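Local coordinates for ssDNA binding protein (Pyrococcus furiosus, PDB 4PSM) that probably binds single-stranded DNA, entrapping it in a system of tunnels formed between its subunits, at residues A[46-49]-A[50-54]; A[86-89]-A[90-93]; A[16-19]-A[20-23]; A[33-36]-A[37-41]. All coordinates share one frame; numbering follows the deposited sequence.

Contact 1: A[46-49]-A[50-54]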
ATOM      1  N   ILE A  46     -38.941 -14.562   6.947  1.00 26.57           N
ATOM      2  CA  ILE A  46     -40.357 -14.368   6.726  1.00 34.94           C
ATOM      3  C   ILE A  46     -40.694 -14.487   5.244  1.00 56.29           C
ATOM      4  O   ILE A  46     -41.617 -15.202   4.859  1.00 38.38           O
ATOM      5  CB  ILE A  46     -40.795 -12.995   7.256  1.00 41.00           C
ATOM      6  CG1 ILE A  46     -40.691 -12.962   8.783  1.00 49.49           C
ATOM      7  CG2 ILE A  46     -42.200 -12.660   6.787  1.00 45.55           C
ATOM      8  CD1 ILE A  46     -40.885 -11.580   9.389  1.00 55.60           C
ATOM      9  N   ILE A  47     -39.927 -13.792   4.415  1.00 52.82           N
ATOM     10  CA  ILE A  47     -40.156 -13.807   2.980  1.00 41.90           C
ATOM     11  C   ILE A  47     -40.138 -15.237   2.449  1.00 58.64           C
ATOM     12  O   ILE A  47     -41.012 -15.646   1.688  1.00 38.87           O
ATOM     13  CB  ILE A  47     -39.106 -12.953   2.253  1.00 40.87           C
ATOM     14  CG1 ILE A  47     -39.319 -11.472   2.579  1.00 37.24           C
ATOM     15  CG2 ILE A  47     -39.165 -13.177   0.759  1.00 15.87           C
ATOM     16  CD1 ILE A  47     -38.272 -10.570   1.979  1.00 47.20           C
ATOM     17  N   PHE A  48     -39.149 -16.006   2.880  1.00 37.21           N
ATOM     18  CA  PHE A  48     -38.983 -17.361   2.386  1.00 39.24           C
ATOM     19  C   PHE A  48     -40.151 -18.256   2.759  1.00 44.84           C
ATOM     20  O   PHE A  48     -40.497 -19.164   2.009  1.00 30.13           O
ATOM     21  CB  PHE A  48     -37.691 -17.976   2.908  1.00 29.38           C
ATOM     22  CG  PHE A  48     -37.449 -19.368   2.415  1.00 44.53           C
ATOM     23  CD1 PHE A  48     -36.779 -19.582   1.225  1.00 30.93           C
ATOM     24  CD2 PHE A  48     -37.901 -20.465   3.131  1.00 29.65           C
ATOM     25  CE1 PHE A  48     -36.545 -20.865   0.764  1.00 41.68           C
ATOM     26  CE2 PHE A  48     -37.680 -21.752   2.669  1.00 38.07           C
ATOM     27  CZ  PHE A  48     -36.991 -21.950   1.488  1.00 31.54           C
ATOM     28  N   GLU A  49     -40.734 -18.017   3.929  1.00 27.58           N
ATOM     29  CA  GLU A  49     -41.919 -18.756   4.340  1.00 66.83           C
ATOM     30  C   GLU A  49     -43.063 -18.447   3.379  1.00 64.62           C
ATOM     31  O   GLU A  49     -43.722 -19.350   2.888  1.00 31.41           O
ATOM     32  CB  GLU A  49     -42.308 -18.404   5.775  1.00 53.29           C
ATOM     33  CG  GLU A  49     -41.296 -18.855   6.820  1.00 99.41           C
ATOM     34  CD  GLU A  49     -41.626 -18.350   8.213  1.00131.79           C
ATOM     35  OE1 GLU A  49     -42.309 -17.310   8.326  1.00141.37           O
ATOM     36  OE2 GLU A  49     -41.202 -18.996   9.195  1.00146.56           O
ATOM     37  N   LYS A  50     -43.269 -17.165   3.102  1.00 30.36           N
ATOM     38  CA  LYS A  50     -44.304 -16.724   2.186  1.00 40.88           C
ATOM     39  C   LYS A  50     -44.072 -17.228   0.765  1.00 51.37           C
ATOM     40  O   LYS A  50     -45.009 -17.667   0.107  1.00 51.92           O
ATOM     41  CB  LYS A  50     -44.434 -15.202   2.215  1.00 42.29           C
ATOM     42  CG  LYS A  50     -44.667 -14.654   3.616  1.00 46.57           C
ATOM     43  CD  LYS A  50     -45.481 -13.373   3.602  1.00 60.66           C
ATOM     44  CE  LYS A  50     -46.109 -13.130   4.967  1.00 95.24           C
ATOM     45  NZ  LYS A  50     -47.098 -12.020   4.949  1.00110.58           N
ATOM     46  N   LEU A  51     -42.829 -17.181   0.294  1.00 51.91           N
ATOM     47  CA  LEU A  51     -42.516 -17.718  -1.030  1.00 37.76           C
ATOM     48  C   LEU A  51     -42.852 -19.202  -1.112  1.00 60.69           C
ATOM     49  O   LEU A  51     -43.293 -19.681  -2.152  1.00 39.80           O
ATOM     50  CB  LEU A  51     -41.045 -17.507  -1.406  1.00 41.07           C
ATOM     51  CG  LEU A  51     -40.554 -16.062  -1.481  1.00 49.73           C
ATOM     52  CD1 LEU A  51     -39.075 -15.947  -1.879  1.00 52.59           C
ATOM     53  CD2 LEU A  51     -41.455 -15.174  -2.320  1.00 57.26           C
ATOM     54  N   GLN A  52     -42.633 -19.925  -0.016  1.00 26.29           N
ATOM     55  CA  GLN A  52     -42.996 -21.336   0.060  1.00 47.52           C
ATOM     56  C   GLN A  52     -44.510 -21.495  -0.061  1.00 72.87           C
ATOM     57  O   GLN A  52     -45.003 -22.291  -0.854  1.00 38.84           O
ATOM     58  CB  GLN A  52     -42.528 -21.945   1.382  1.00 49.04           C
ATOM     59  CG  GLN A  52     -41.163 -22.613   1.338  1.00 79.66           C
ATOM     60  CD  GLN A  52     -40.893 -23.454   2.575  1.00119.87           C
ATOM     61  OE1 GLN A  52     -41.658 -23.426   3.541  1.00112.60           O
ATOM     62  NE2 GLN A  52     -39.808 -24.216   2.546  1.00122.08           N
ATOM     63  N   GLU A  53     -45.239 -20.723   0.735  1.00 32.42           N
ATOM     64  CA  GLU A  53     -46.685 -20.781   0.765  1.00 61.60           C
ATOM     65  C   GLU A  53     -47.262 -20.405  -0.597  1.00 73.64           C
ATOM     66  O   GLU A  53     -48.296 -20.922  -1.000  1.00 48.54           O
ATOM     67  CB  GLU A  53     -47.222 -19.840   1.849  1.00 45.49           C
ATOM     68  CG  GLU A  53     -48.619 -20.184   2.341  1.00122.71           C
ATOM     69  CD  GLU A  53     -48.638 -21.412   3.234  1.00140.66           C
ATOM     70  OE1 GLU A  53     -48.167 -21.316   4.387  1.00137.08           O
ATOM     71  OE2 GLU A  53     -49.123 -22.473   2.783  1.00141.94           O
HETATM   72  N   MSE A  54     -46.581 -19.514  -1.306  1.00 50.69           N
HETATM   73  CA  MSE A  54     -47.087 -18.999  -2.572  1.00 50.76           C
HETATM   74  C   MSE A  54     -46.749 -19.893  -3.757  1.00 58.10           C
HETATM   75  O   MSE A  54     -47.101 -19.580  -4.891  1.00 56.23           O
HETATM   76  CB  MSE A  54     -46.542 -17.599  -2.825  1.00 63.16           C
HETATM   77  CG  MSE A  54     -47.259 -16.509  -2.072  1.00 77.20           C
HETATM   78 SE   MSE A  54     -46.201 -14.878  -2.054  1.00 75.57          SE
HETATM   79  CE  MSE A  54     -47.563 -13.624  -1.432  1.00290.16           C
TER
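The shortest of the hydrogen bonds joining residues 46-49 to 50-54 runs from Leu-51 N to Ile-47 O, 2.8 Å long and close to linear at the hydrogen (165°). Lys-50 N reaches Ile-46 O at 3.1 Å in much the same way, and the bonds from Gln-52 N to Phe-48 O and from Glu-53 N to Glu-49 O continue the pattern. These i to i+4 bonds form the closing turns of an α-helix, and the side chains are paired by the same spacing. Ile-47 and Leu-51 lie alongside one another, with Ile-47 CG2 touching Leu-51 CD1 at 3.8 Å. The Leu-51 branch point also rests against the backbone of the preceding turn, CG being 3.2 Å from Ile-47 O. Leu-51 packs in addition on Tyr-15 and on Ile-84 of strand 74-87, and replacing it with an alanine would probably open a gap beside Ile-47 CG2 and remove one of the side chains that cover those two residues. On the outer face, Phe-48 has CG anti to its own N (chi1 -179°), which carries the ring toward the next turn; there Gln-52 NE2 approaches CE2 of the Phe-48 ring at 3.3 Å, with ring and amide planes inclined by 50°. Lys-50 extends past Ile-46, its CE 4.3 Å from Ile-46 CG2. Two environments meet along this end of helix 33-53: Ile-47 and Phe-48 join Leu-51 on Tyr-15 of helix 15-26, while Ile-46 packs on Leu-79, and Lys-50 on Ile-84, both in strand 74-87.

Contact 2: A[86-89]-A[90-93]; sequences TYKK and EEEE
Lys-88 O is gripped by two backbone donors from residues 90-93: Glu-91 N at 2.9 Å, and Glu-92 N, also at 2.9 Å but in a weak, strongly bent bond (122°). Glu-92 N has a second acceptor in Lys-89 O, 3.0 Å away, so this one N-H is divided between successive carbonyls. Beside the turn, the Glu-91 side chain lies along that of Lys-88 and points the same way; its OE1 comes within 3.8 Å of Lys-88 CG, an approach to the aliphatic stem of the lysine. The ammonium turns elsewhere: bends at chi2 (-65°) and chi3 lead Lys-88 NZ to a salt bridge with Asp-60. Such a tight turn connects strand 74-87 to helix 93-141, the long helix of a predicted coiled coil, and Glu-92 occupies the helix N-cap. Glu-92 CG in turn meets Tyr-87 CB at 4.1 Å. Farther out, the Tyr-87 ring makes an edge-to-face contact with Phe-9, its OH bonds to Glu-85, and Tyr-87 packs on Lys-94 of the second subunit. Asp-60 also accepts a hydrogen bond from Lys-89 N, tying both lysines of the turn to one carboxylate.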
ATOM      1  N   THR A  86     -45.031 -11.500  -7.600  1.00 35.31           N
ATOM      2  CA  THR A  86     -44.428 -12.699  -8.167  1.00 47.46           C
ATOM      3  C   THR A  86     -44.635 -12.762  -9.677  1.00 26.79           C
ATOM      4  O   THR A  86     -45.622 -12.260 -10.199  1.00 52.13           O
ATOM      5  CB  THR A  86     -44.980 -13.971  -7.505  1.00 41.34           C
ATOM      6  OG1 THR A  86     -44.659 -15.108  -8.313  1.00 79.03           O
ATOM      7  CG2 THR A  86     -46.491 -13.877  -7.353  1.00 92.82           C
ATOM      8  N   TYR A  87     -43.690 -13.374 -10.375  1.00 54.92           N
ATOM      9  CA  TYR A  87     -43.773 -13.494 -11.822  1.00 39.81           C
ATOM     10  C   TYR A  87     -43.295 -14.868 -12.252  1.00 67.80           C
ATOM     11  O   TYR A  87     -42.098 -15.140 -12.238  1.00 30.63           O
ATOM     12  CB  TYR A  87     -42.945 -12.404 -12.490  1.00 29.88           C
ATOM     13  CG  TYR A  87     -43.348 -11.021 -12.049  1.00 59.18           C
ATOM     14  CD1 TYR A  87     -44.302 -10.301 -12.749  1.00 46.19           C
ATOM     15  CD2 TYR A  87     -42.789 -10.443 -10.915  1.00 38.22           C
ATOM     16  CE1 TYR A  87     -44.682  -9.035 -12.342  1.00 47.80           C
ATOM     17  CE2 TYR A  87     -43.166  -9.178 -10.500  1.00 43.52           C
ATOM     18  CZ  TYR A  87     -44.115  -8.482 -11.220  1.00 46.86           C
ATOM     19  OH  TYR A  87     -44.500  -7.226 -10.821  1.00 67.74           O
ATOM     20  N   LYS A  88     -44.238 -15.730 -12.625  1.00 46.38           N
ATOM     21  CA  LYS A  88     -43.920 -17.108 -12.971  1.00 37.46           C
ATOM     22  C   LYS A  88     -43.097 -17.174 -14.246  1.00 51.17           C
ATOM     23  O   LYS A  88     -43.405 -16.495 -15.225  1.00 47.31           O
ATOM     24  CB  LYS A  88     -45.196 -17.926 -13.122  1.00 37.17           C
ATOM     25  CG  LYS A  88     -46.150 -17.774 -11.954  1.00 61.73           C
ATOM     26  CD  LYS A  88     -45.551 -18.321 -10.669  1.00 40.48           C
ATOM     27  CE  LYS A  88     -45.207 -19.798 -10.800  1.00 27.95           C
ATOM     28  NZ  LYS A  88     -44.863 -20.438  -9.484  1.00 36.88           N
ATOM     29  N   LYS A  89     -42.040 -17.980 -14.219  1.00 45.36           N
ATOM     30  CA  LYS A  89     -41.167 -18.143 -15.372  1.00 47.71           C
ATOM     31  C   LYS A  89     -41.964 -18.418 -16.651  1.00 46.79           C
ATOM     32  O   LYS A  89     -41.714 -17.813 -17.692  1.00 59.69           O
ATOM     33  CB  LYS A  89     -40.170 -19.279 -15.123  1.00 27.46           C
ATOM     34  CG  LYS A  89     -39.272 -19.578 -16.319  1.00 49.20           C
ATOM     35  CD  LYS A  89     -38.524 -20.884 -16.140  1.00 81.09           C
ATOM     36  CE  LYS A  89     -37.657 -21.194 -17.347  1.00 96.30           C
ATOM     37  NZ  LYS A  89     -36.891 -22.463 -17.177  1.00110.56           N
ATOM     38  N   GLU A  90     -42.925 -19.334 -16.560  1.00 44.33           N
ATOM     39  CA  GLU A  90     -43.704 -19.760 -17.723  1.00 68.99           C
ATOM     40  C   GLU A  90     -44.574 -18.643 -18.304  1.00 36.10           C
ATOM     41  O   GLU A  90     -44.931 -18.672 -19.479  1.00 46.66           O
ATOM     42  CB  GLU A  90     -44.561 -20.981 -17.377  1.00 74.48           C
ATOM     43  CG  GLU A  90     -44.356 -22.164 -18.304  1.00 94.29           C
ATOM     44  CD  GLU A  90     -44.172 -23.465 -17.548  1.00139.32           C
ATOM     45  OE1 GLU A  90     -43.639 -23.427 -16.419  1.00160.41           O
ATOM     46  OE2 GLU A  90     -44.563 -24.525 -18.081  1.00136.72           O
ATOM     47  N   GLU A  91     -44.912 -17.664 -17.471  1.00 31.49           N
ATOM     48  CA  GLU A  91     -45.716 -16.528 -17.908  1.00 44.63           C
ATOM     49  C   GLU A  91     -44.843 -15.349 -18.297  1.00 49.34           C
ATOM     50  O   GLU A  91     -45.302 -14.407 -18.936  1.00 40.49           O
ATOM     51  CB  GLU A  91     -46.713 -16.118 -16.815  1.00 39.15           C
ATOM     52  CG  GLU A  91     -47.971 -16.973 -16.794  1.00 89.92           C
ATOM     53  CD  GLU A  91     -48.505 -17.216 -15.399  1.00 90.86           C
ATOM     54  OE1 GLU A  91     -48.487 -16.275 -14.580  1.00 80.57           O
ATOM     55  OE2 GLU A  91     -48.935 -18.358 -15.122  1.00 73.65           O
ATOM     56  N   GLU A  92     -43.575 -15.412 -17.908  1.00 64.08           N
ATOM     57  CA  GLU A  92     -42.640 -14.323 -18.142  1.00 35.31           C
ATOM     58  C   GLU A  92     -41.286 -14.885 -18.531  1.00 48.71           C
ATOM     59  O   GLU A  92     -40.299 -14.686 -17.823  1.00 66.87           O
ATOM     60  CB  GLU A  92     -42.521 -13.461 -16.884  1.00 62.25           C
ATOM     61  CG  GLU A  92     -43.793 -12.696 -16.537  1.00 32.74           C
ATOM     62  CD  GLU A  92     -44.117 -11.641 -17.579  1.00 83.39           C
ATOM     63  OE1 GLU A  92     -43.183 -11.187 -18.277  1.00105.50           O
ATOM     64  OE2 GLU A  92     -45.302 -11.270 -17.709  1.00 61.31           O
ATOM     65  N   GLU A  93     -41.243 -15.586 -19.663  1.00 60.10           N
ATOM     66  CA  GLU A  93     -40.017 -16.280 -20.026  1.00 43.38           C
ATOM     67  C   GLU A  93     -38.829 -15.351 -20.238  1.00 65.35           C
ATOM     68  O   GLU A  93     -37.722 -15.694 -19.835  1.00 44.03           O
ATOM     69  CB  GLU A  93     -40.207 -17.230 -21.207  1.00 43.75           C
ATOM     70  CG  GLU A  93     -41.110 -18.407 -20.906  1.00 48.45           C
ATOM     71  CD  GLU A  93     -42.562 -18.124 -21.296  1.00133.92           C
ATOM     72  OE1 GLU A  93     -42.933 -16.932 -21.367  1.00173.45           O
ATOM     73  OE2 GLU A  93     -43.326 -19.088 -21.543  1.00111.86           O
TER

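Contact 3: A[16-19]-A[20-23]; sequences ANKV and RRVL
Four successive i to i+4 hydrogen bonds, from Arg-20 N to Ala-16 O through to Leu-23 N to Val-19 O, wind residues 16-19 and 20-23 into regular α-helix. These residues make up most of helix 15-26, which touches strand 4-11 of the antiparallel sheet and helix 33-53. The Lys-18 stem lies over one face of the Arg-21 guanidinium, with Lys-18 CD 4.4 Å from Arg-21 CZ. A bend at chi2 (62°) turns this lysine aside, and Lys-18 NZ finishes on Thr-7 O; the two cationic ends remain apart, Lys-18 NZ lying 5.7 Å from Arg-21 NH2. The Arg-21 head forms a salt bridge to Glu-106 through NH1 and gives its NE hydrogen to Glu-140 O of the third subunit. A leucine at this position would probably leave the Glu-106 carboxylate without its cationic mate and that carbonyl without its NE donor. Arg-20 also reaches the third subunit, where it pairs with Glu-149 and bonds to Leu-144 O, so adjacent arginines both join helix 15-26 to a neighbouring chain. Along the helix, Lys-18 CE meets Val-22 CG2 at 4.2 Å, and the same methyl presses tightly on the backbone, 3.0 Å from Lys-18 O.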
ATOM      1  N   ALA A  16     -32.822 -13.143  -1.200  1.00 19.19           N
ATOM      2  CA  ALA A  16     -32.328 -12.846   0.136  1.00 34.61           C
ATOM      3  C   ALA A  16     -31.052 -11.987   0.088  1.00 40.50           C
ATOM      4  O   ALA A  16     -30.932 -11.001   0.813  1.00 31.92           O
ATOM      5  CB  ALA A  16     -32.124 -14.131   0.920  1.00 15.32           C
ATOM      6  N   ASN A  17     -30.116 -12.337  -0.788  1.00 32.17           N
ATOM      7  CA  ASN A  17     -28.943 -11.493  -0.996  1.00 15.67           C
ATOM      8  C   ASN A  17     -29.319 -10.086  -1.464  1.00 38.05           C
ATOM      9  O   ASN A  17     -28.713  -9.097  -1.048  1.00 36.27           O
ATOM     10  CB  ASN A  17     -27.964 -12.130  -1.994  1.00 39.08           C
ATOM     11  CG  ASN A  17     -27.168 -13.275  -1.393  1.00 56.09           C
ATOM     12  OD1 ASN A  17     -26.889 -13.292  -0.196  1.00 47.28           O
ATOM     13  ND2 ASN A  17     -26.789 -14.237  -2.230  1.00108.92           N
ATOM     14  N   LYS A  18     -30.322  -9.994  -2.332  1.00 24.86           N
ATOM     15  CA  LYS A  18     -30.700  -8.701  -2.880  1.00 22.21           C
ATOM     16  C   LYS A  18     -31.291  -7.807  -1.799  1.00 41.13           C
ATOM     17  O   LYS A  18     -31.016  -6.605  -1.744  1.00 25.72           O
ATOM     18  CB  LYS A  18     -31.684  -8.862  -4.040  1.00 27.29           C
ATOM     19  CG  LYS A  18     -32.017  -7.545  -4.725  1.00 25.15           C
ATOM     20  CD  LYS A  18     -30.767  -6.924  -5.347  1.00 40.30           C
ATOM     21  CE  LYS A  18     -31.109  -5.752  -6.259  1.00 50.70           C
ATOM     22  NZ  LYS A  18     -31.973  -6.163  -7.405  1.00 55.16           N
ATOM     23  N   VAL A  19     -32.112  -8.401  -0.943  1.00 27.40           N
ATOM     24  CA  VAL A  19     -32.690  -7.672   0.166  1.00 42.78           C
ATOM     25  C   VAL A  19     -31.563  -7.072   1.008  1.00 28.60           C
ATOM     26  O   VAL A  19     -31.545  -5.872   1.279  1.00 27.22           O
ATOM     27  CB  VAL A  19     -33.586  -8.590   1.026  1.00 29.40           C
ATOM     28  CG1 VAL A  19     -33.899  -7.943   2.367  1.00 23.19           C
ATOM     29  CG2 VAL A  19     -34.854  -8.917   0.279  1.00 27.75           C
ATOM     30  N   ARG A  20     -30.610  -7.913   1.393  1.00 14.65           N
ATOM     31  CA  ARG A  20     -29.526  -7.479   2.261  1.00 32.79           C
ATOM     32  C   ARG A  20     -28.700  -6.373   1.606  1.00 44.94           C
ATOM     33  O   ARG A  20     -28.315  -5.403   2.255  1.00 24.78           O
ATOM     34  CB  ARG A  20     -28.634  -8.654   2.637  1.00 29.90           C
ATOM     35  CG  ARG A  20     -27.765  -8.389   3.877  1.00 34.97           C
ATOM     36  CD  ARG A  20     -26.811  -9.553   4.146  1.00 13.56           C
ATOM     37  NE  ARG A  20     -25.777  -9.629   3.112  1.00 60.34           N
ATOM     38  CZ  ARG A  20     -24.802 -10.533   3.094  1.00 74.51           C
ATOM     39  NH1 ARG A  20     -24.728 -11.447   4.052  1.00 46.29           N
ATOM     40  NH2 ARG A  20     -23.902 -10.525   2.117  1.00 63.29           N
ATOM     41  N   ARG A  21     -28.449  -6.515   0.309  1.00 21.95           N
ATOM     42  CA  ARG A  21     -27.682  -5.521  -0.427  1.00 15.92           C
ATOM     43  C   ARG A  21     -28.357  -4.162  -0.419  1.00 26.09           C
ATOM     44  O   ARG A  21     -27.719  -3.146  -0.137  1.00 29.20           O
ATOM     45  CB  ARG A  21     -27.402  -5.998  -1.844  1.00 23.69           C
ATOM     46  CG  ARG A  21     -26.407  -7.138  -1.881  1.00 29.13           C
ATOM     47  CD  ARG A  21     -26.391  -7.824  -3.220  1.00 36.96           C
ATOM     48  NE  ARG A  21     -26.313  -6.875  -4.320  1.00 27.04           N
ATOM     49  CZ  ARG A  21     -26.405  -7.232  -5.593  1.00 59.74           C
ATOM     50  NH1 ARG A  21     -26.578  -8.510  -5.889  1.00 41.38           N
ATOM     51  NH2 ARG A  21     -26.324  -6.323  -6.558  1.00 36.04           N
ATOM     52  N   VAL A  22     -29.654  -4.155  -0.708  1.00 43.44           N
ATOM     53  CA  VAL A  22     -30.422  -2.917  -0.743  1.00 40.60           C
ATOM     54  C   VAL A  22     -30.464  -2.295   0.643  1.00 44.10           C
ATOM     55  O   VAL A  22     -30.292  -1.087   0.804  1.00 36.84           O
ATOM     56  CB  VAL A  22     -31.852  -3.170  -1.243  1.00 42.51           C
ATOM     57  CG1 VAL A  22     -32.649  -1.861  -1.293  1.00 19.23           C
ATOM     58  CG2 VAL A  22     -31.796  -3.817  -2.607  1.00 37.31           C
ATOM     59  N   LEU A  23     -30.697  -3.136   1.642  1.00 30.62           N
ATOM     60  CA  LEU A  23     -30.712  -2.694   3.027  1.00 39.37           C
ATOM     61  C   LEU A  23     -29.385  -2.020   3.440  1.00 45.13           C
ATOM     62  O   LEU A  23     -29.389  -0.942   4.040  1.00 23.13           O
ATOM     63  CB  LEU A  23     -31.048  -3.870   3.939  1.00 36.54           C
ATOM     64  CG  LEU A  23     -31.421  -3.529   5.380  1.00 43.51           C
ATOM     65  CD1 LEU A  23     -32.460  -2.421   5.409  1.00 33.91           C
ATOM     66  CD2 LEU A  23     -31.927  -4.763   6.093  1.00 41.57           C
TER

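Contact 4: A[33-36]-A[37-41]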
ATOM      1  N   PRO A  33     -23.391  -2.557  10.572  1.00 52.69           N
ATOM      2  CA  PRO A  33     -23.536  -3.698   9.659  1.00 52.28           C
ATOM      3  C   PRO A  33     -24.192  -4.905  10.321  1.00 52.74           C
ATOM      4  O   PRO A  33     -25.070  -5.525   9.720  1.00 64.34           O
ATOM      5  CB  PRO A  33     -22.089  -4.021   9.275  1.00 48.69           C
ATOM      6  CG  PRO A  33     -21.389  -2.713   9.380  1.00 59.52           C
ATOM      7  CD  PRO A  33     -22.029  -1.996  10.548  1.00 32.08           C
ATOM      8  N   GLU A  34     -23.774  -5.232  11.542  1.00 32.71           N
ATOM      9  CA  GLU A  34     -24.328  -6.388  12.239  1.00 56.42           C
ATOM     10  C   GLU A  34     -25.843  -6.275  12.381  1.00 56.15           C
ATOM     11  O   GLU A  34     -26.551  -7.278  12.373  1.00 40.06           O
ATOM     12  CB  GLU A  34     -23.673  -6.586  13.613  1.00 53.86           C
ATOM     13  CG  GLU A  34     -22.981  -5.347  14.165  1.00 92.98           C
ATOM     14  CD  GLU A  34     -21.607  -5.118  13.555  1.00 94.62           C
ATOM     15  OE1 GLU A  34     -21.233  -3.942  13.363  1.00 69.16           O
ATOM     16  OE2 GLU A  34     -20.901  -6.115  13.277  1.00 84.10           O
ATOM     17  N   GLU A  35     -26.342  -5.052  12.514  1.00 33.19           N
ATOM     18  CA  GLU A  35     -27.787  -4.842  12.601  1.00 32.49           C
ATOM     19  C   GLU A  35     -28.457  -5.101  11.256  1.00 49.58           C
ATOM     20  O   GLU A  35     -29.517  -5.718  11.197  1.00 37.21           O
ATOM     21  CB  GLU A  35     -28.116  -3.424  13.095  1.00 33.88           C
ATOM     22  CG  GLU A  35     -29.586  -3.044  12.999  1.00 69.01           C
ATOM     23  CD  GLU A  35     -30.483  -3.910  13.870  1.00 83.17           C
ATOM     24  OE1 GLU A  35     -29.967  -4.566  14.796  1.00 75.95           O
ATOM     25  OE2 GLU A  35     -31.709  -3.935  13.627  1.00 60.59           O
ATOM     26  N   VAL A  36     -27.830  -4.622  10.183  1.00 35.50           N
ATOM     27  CA  VAL A  36     -28.311  -4.861   8.834  1.00 37.84           C
ATOM     28  C   VAL A  36     -28.397  -6.358   8.570  1.00 58.99           C
ATOM     29  O   VAL A  36     -29.409  -6.863   8.079  1.00 31.09           O
ATOM     30  CB  VAL A  36     -27.391  -4.214   7.789  1.00 40.21           C
ATOM     31  CG1 VAL A  36     -27.747  -4.695   6.387  1.00 45.70           C
ATOM     32  CG2 VAL A  36     -27.474  -2.702   7.875  1.00 20.67           C
ATOM     33  N   VAL A  37     -27.330  -7.070   8.906  1.00 50.76           N
ATOM     34  CA  VAL A  37     -27.299  -8.511   8.710  1.00 55.56           C
ATOM     35  C   VAL A  37     -28.414  -9.170   9.505  1.00 47.85           C
ATOM     36  O   VAL A  37     -29.087 -10.080   9.027  1.00 53.78           O
ATOM     37  CB  VAL A  37     -25.941  -9.105   9.124  1.00 38.60           C
ATOM     38  CG1 VAL A  37     -26.045 -10.614   9.322  1.00 31.38           C
ATOM     39  CG2 VAL A  37     -24.887  -8.769   8.088  1.00 52.28           C
ATOM     40  N   LYS A  38     -28.608  -8.688  10.723  1.00 39.14           N
ATOM     41  CA  LYS A  38     -29.590  -9.252  11.630  1.00 34.15           C
ATOM     42  C   LYS A  38     -31.012  -8.951  11.139  1.00 45.37           C
ATOM     43  O   LYS A  38     -31.862  -9.830  11.097  1.00 30.78           O
ATOM     44  CB  LYS A  38     -29.356  -8.703  13.042  1.00 53.45           C
ATOM     45  CG  LYS A  38     -30.151  -9.374  14.145  1.00 88.52           C
ATOM     46  CD  LYS A  38     -31.536  -8.767  14.295  1.00102.31           C
ATOM     47  CE  LYS A  38     -31.946  -8.706  15.759  1.00119.07           C
ATOM     48  NZ  LYS A  38     -31.727 -10.006  16.451  1.00113.34           N
ATOM     49  N   ALA A  39     -31.261  -7.706  10.753  1.00 29.50           N
ATOM     50  CA  ALA A  39     -32.578  -7.299  10.281  1.00 27.16           C
ATOM     51  C   ALA A  39     -32.958  -8.017   8.983  1.00 56.39           C
ATOM     52  O   ALA A  39     -34.082  -8.481   8.821  1.00 39.32           O
ATOM     53  CB  ALA A  39     -32.642  -5.782  10.086  1.00 23.04           C
ATOM     54  N   ALA A  40     -32.012  -8.103   8.060  1.00 42.94           N
ATOM     55  CA  ALA A  40     -32.256  -8.731   6.775  1.00 43.56           C
ATOM     56  C   ALA A  40     -32.515 -10.216   6.966  1.00 38.08           C
ATOM     57  O   ALA A  40     -33.394 -10.789   6.332  1.00 53.49           O
ATOM     58  CB  ALA A  40     -31.065  -8.505   5.833  1.00 36.54           C
ATOM     59  N   GLY A  41     -31.739 -10.838   7.842  1.00 36.30           N
ATOM     60  CA  GLY A  41     -31.898 -12.256   8.113  1.00 34.04           C
ATOM     61  C   GLY A  41     -33.318 -12.554   8.553  1.00 43.15           C
ATOM     62  O   GLY A  41     -33.917 -13.533   8.125  1.00 46.13           O
TER
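The carboxylate of Glu-35 meets Ala-39 one turn along the helix: Glu-35 OE2 lies 4.1 Å from Ala-39 CB, and the methyl is set well to one side of the carboxylate plane. The peptide carbonyls, the other flat groups here, receive their donors in different ways. Val-37 N approaches Pro-33 O almost end-on at 2.9 Å and Ala-39 N does likewise with Glu-35 O at 2.7 Å, but Lys-38 N stands 35° out of the plane of the Glu-34 carbonyl, and Ala-40 N is tilted from that of Val-36. In Glu-35 the chain leaves CB opposite the backbone N (chi1 170°) and then bends at chi2 (63°), which together bring the carboxylate forward over the following turn. There OE2 takes a hydrogen bond from Ile-75 N, so the buried acid is tied to the backbone of strand 74-87. Smaller contacts fill in along the backbone: Val-37 CG2 rests 3.6 Å from Pro-33 O, and Ala-40 CB lies 3.2 Å from Val-36 O. Outward, Pro-33 and Val-36 touch Phe-24 of helix 15-26, while Pro-33, Glu-34 and Val-37 pack on Ser-148 and Glu-149 of the third subunit. Trp-77 NE1 gives a hydrogen bond to Ala-39 O, a second polar tie to the same strand. Pro-33 opens helix 33-53, and a proline fits the first turn of an α-helix because no backbone N-H is required of it there; the stretch is thus a helix start laid against the β-sheet.

Along the chain the order is contact 3, contact 4, contact 1, contact 2. Contacts 4 and 1 lie toward opposite ends of helix 33-53, their centres 19 Å apart. Contact 3, on helix 15-26, touches both: Leu-23 and Arg-20 pack against the helix start at a centre distance of 10 Å, and Val-19 CG2 meets Ile-47 CD1 nearer the far end, 16 Å between centres. These three contacts therefore describe one helix pair set beside the antiparallel sheet. Contact 2, where the sheet's last strand passes into the long helix, touches none of the others but lies near contact 1, about 17 Å between centres, and about 30 Å from contact 4. Contacts 3 and 4 both lie at the interface with the third subunit.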